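CsuC (Acinetobacter baumannii, PDB 6FJY) forms a pre-assembly complex with the tip adhesin CsuE of archaic Csu pili, probably as its periplasmic chaperone, by donor-strand complementation. Local coordinates at residues A[35-40]-A[88-93]. Numbering follows the deposited sequence.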
loop_
_atom_site.group_PDB
_atom_site.type_symbol
_atom_site.label_atom_id
_atom_site.label_comp_id
_atom_site.label_asym_id
_atom_site.label_seq_id
_atom_site.Cartn_x
_atom_site.Cartn_y
_atom_site.Cartn_z
ATOM N N ILE A 35 -4.186 13.344 10.375
ATOM C CA ILE A 35 -3.206 13.049 9.338
ATOM C C ILE A 35 -2.221 14.205 9.263
ATOM O O ILE A 35 -2.631 15.361 9.145
ATOM C CB ILE A 35 -3.880 12.828 7.974
ATOM C CG1 ILE A 35 -4.922 11.710 8.070
ATOM C CG2 ILE A 35 -2.861 12.443 6.945
ATOM C CD1 ILE A 35 -6.336 12.210 8.338
ATOM N N ARG A 36 -0.931 13.901 9.359
ATOM C CA ARG A 36 0.129 14.883 9.152
ATOM C C ARG A 36 1.207 14.283 8.257
ATOM O O ARG A 36 1.375 13.065 8.194
ATOM C CB ARG A 36 0.747 15.338 10.477
ATOM C CG ARG A 36 -0.163 16.239 11.316
ATOM C CD ARG A 36 0.415 16.473 12.694
ATOM N NE ARG A 36 0.440 15.247 13.487
ATOM C CZ ARG A 36 1.008 15.144 14.685
ATOM N NH1 ARG A 36 1.613 16.194 15.228
ATOM N NH2 ARG A 36 0.983 13.990 15.337
ATOM N N VAL A 37 1.930 15.137 7.533
ATOM C CA VAL A 37 3.024 14.669 6.688
ATOM C C VAL A 37 4.273 15.465 7.044
ATOM O O VAL A 37 4.276 16.697 6.972
ATOM C CB VAL A 37 2.709 14.777 5.185
ATOM C CG1 VAL A 37 3.886 14.255 4.349
ATOM C CG2 VAL A 37 1.458 14.000 4.860
ATOM N N PHE A 38 5.332 14.759 7.396
ATOM C CA PHE A 38 6.589 15.352 7.808
ATOM C C PHE A 38 7.661 15.057 6.773
ATOM O O PHE A 38 7.649 14.011 6.124
ATOM C CB PHE A 38 7.030 14.809 9.173
ATOM C CG PHE A 38 6.125 15.208 10.306
ATOM C CD1 PHE A 38 6.344 16.387 11.002
ATOM C CD2 PHE A 38 5.039 14.421 10.660
ATOM C CE1 PHE A 38 5.514 16.756 12.041
ATOM C CE2 PHE A 38 4.210 14.785 11.701
ATOM C CZ PHE A 38 4.442 15.953 12.388
ATOM N N LYS A 39 8.578 16.005 6.616
ATOM C CA LYS A 39 9.746 15.778 5.792
ATOM C C LYS A 39 10.741 14.949 6.586
ATOM O O LYS A 39 10.887 15.119 7.800
ATOM C CB LYS A 39 10.366 17.095 5.349
ATOM C CG LYS A 39 11.221 16.985 4.098
ATOM C CD LYS A 39 11.424 18.354 3.457
ATOM C CE LYS A 39 12.155 18.254 2.119
ATOM N NZ LYS A 39 12.308 19.598 1.470
ATOM N N TRP A 40 11.383 14.012 5.898
ATOM C CA TRP A 40 12.218 12.987 6.504
ATOM C C TRP A 40 13.625 13.104 5.936
ATOM O O TRP A 40 13.815 12.999 4.721
ATOM C CB TRP A 40 11.612 11.614 6.223
ATOM C CG TRP A 40 12.364 10.431 6.719
ATOM C CD1 TRP A 40 13.348 10.402 7.650
ATOM C CD2 TRP A 40 12.178 9.074 6.282
ATOM N NE1 TRP A 40 13.793 9.107 7.825
ATOM C CE2 TRP A 40 13.086 8.276 6.997
ATOM C CE3 TRP A 40 11.323 8.467 5.359
ATOM C CZ2 TRP A 40 13.178 6.900 6.817
ATOM C CZ3 TRP A 40 11.417 7.099 5.170
ATOM C CH2 TRP A 40 12.344 6.328 5.905
ATOM N N TYR A 88 9.450 11.456 3.004
ATOM C CA TYR A 88 8.509 12.017 3.955
ATOM C C TYR A 88 8.006 10.888 4.846
ATOM O O TYR A 88 8.128 9.707 4.508
ATOM C CB TYR A 88 7.316 12.670 3.252
ATOM C CG TYR A 88 7.658 13.724 2.244
ATOM C CD1 TYR A 88 7.954 13.373 0.928
ATOM C CD2 TYR A 88 7.641 15.070 2.580
ATOM C CE1 TYR A 88 8.251 14.326 -0.015
ATOM C CE2 TYR A 88 7.933 16.036 1.632
ATOM C CZ TYR A 88 8.244 15.653 0.337
ATOM O OH TYR A 88 8.543 16.603 -0.601
ATOM N N ARG A 89 7.383 11.250 5.965
ATOM C CA ARG A 89 6.693 10.279 6.811
ATOM C C ARG A 89 5.246 10.716 6.889
ATOM O O ARG A 89 4.966 11.865 7.249
ATOM C CB ARG A 89 7.273 10.201 8.224
ATOM C CG ARG A 89 8.744 9.765 8.322
ATOM C CD ARG A 89 9.047 8.348 7.869
ATOM N NE ARG A 89 8.372 7.327 8.650
ATOM C CZ ARG A 89 8.687 6.039 8.608
ATOM N NH1 ARG A 89 9.675 5.611 7.832
ATOM N NH2 ARG A 89 8.003 5.175 9.336
ATOM N N LEU A 90 4.339 9.818 6.508
ATOM C CA LEU A 90 2.912 10.006 6.729
ATOM C C LEU A 90 2.584 9.503 8.131
ATOM O O LEU A 90 2.913 8.360 8.472
ATOM C CB LEU A 90 2.112 9.244 5.676
ATOM C CG LEU A 90 0.613 9.096 5.923
ATOM C CD1 LEU A 90 -0.043 10.439 6.013
ATOM C CD2 LEU A 90 -0.040 8.235 4.856
ATOM N N ILE A 91 1.969 10.362 8.951
ATOM C CA ILE A 91 1.620 10.022 10.328
ATOM C C ILE A 91 0.111 10.156 10.492
ATOM O O ILE A 91 -0.435 11.268 10.438
ATOM C CB ILE A 91 2.342 10.902 11.355
ATOM C CG1 ILE A 91 3.860 10.837 11.194
ATOM C CG2 ILE A 91 1.963 10.437 12.756
ATOM C CD1 ILE A 91 4.433 9.492 11.483
ATOM N N VAL A 92 -0.564 9.037 10.730
ATOM C CA VAL A 92 -1.997 9.063 10.994
ATOM C C VAL A 92 -2.280 8.448 12.363
ATOM O O VAL A 92 -1.825 7.336 12.676
ATOM C CB VAL A 92 -2.825 8.412 9.866
ATOM C CG1 VAL A 92 -1.945 7.944 8.707
ATOM C CG2 VAL A 92 -3.776 7.361 10.393
ATOM N N ASP A 93 -2.978 9.216 13.193
ATOM C CA ASP A 93 -3.303 8.864 14.568
ATOM C C ASP A 93 -4.766 8.427 14.636
ATOM O O ASP A 93 -5.663 9.206 14.290
ATOM C CB ASP A 93 -3.051 10.068 15.469
ATOM C CG ASP A 93 -1.577 10.327 15.692
ATOM O OD1 ASP A 93 -0.907 9.430 16.231
ATOM O OD2 ASP A 93 -1.084 11.416 15.315
HETATM O O HOH W 1 -1.076 13.158 12.969
#
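Over one face of the Trp-40 indole lies the side chain of Arg-89: CD sits 3.7 Å from the centroid of the six-membered ring as a CH-pi contact, and CZ follows in a cation-pi contact. The guanidinium stands nearly upright on the ring, the planes 85° apart, and leads with NH1, which comes within 3.4 Å of Trp-40 CH2. Arg-89 reaches back over the indole because its chain folds at both chi2 and chi3. Its NH2 bonds to Ser-117 OG and forms a salt bridge with a backbone group of the other protein chain, presumably the C-terminal carboxylate of the bound pilus subunit, as in PapD-type chaperones, while Asp-47 takes the indole NE1. The Arg-36 guanidinium carries Phe-38 CE2 over one face, displaced toward the rim. At its edge water 1 accepts from NE and donates to both Asp-93 OD2 and Ile-91 O; beside it, Arg-36 NH2 makes a salt bridge to Asp-93 OD2 at 3.3 Å, whose hydrogen bond is weak and bent. The Phe-38 ring has Arg-89 O near its plane at the edge, and its CD2 rests 3.8 Å from Ile-91 CG1.

Strands 31-41 and 85-95 are antiparallel neighbours in the immunoglobulin-like, PapD-type N-terminal domain, and 109-123 flanks the latter. Arg-36 pairs with Ile-91 and Phe-38 with Arg-89, each through two backbone hydrogen bonds; the straightest runs from Phe-38 N to Arg-89 O (2.9 Å, 174°).

On the other face of the sheet, Leu-90 CD1 fits against Ile-35 CG2 at 3.6 Å, the two side chains pointing the same way, and also touches Val-37 CG2. The other Val-37 branch, CG1, meets Tyr-88 CB at 3.9 Å. Beyond it the phenol ring passes Lys-39 CA, and Glu-54 receives both Tyr-88 OH and the Lys-39 ammonium.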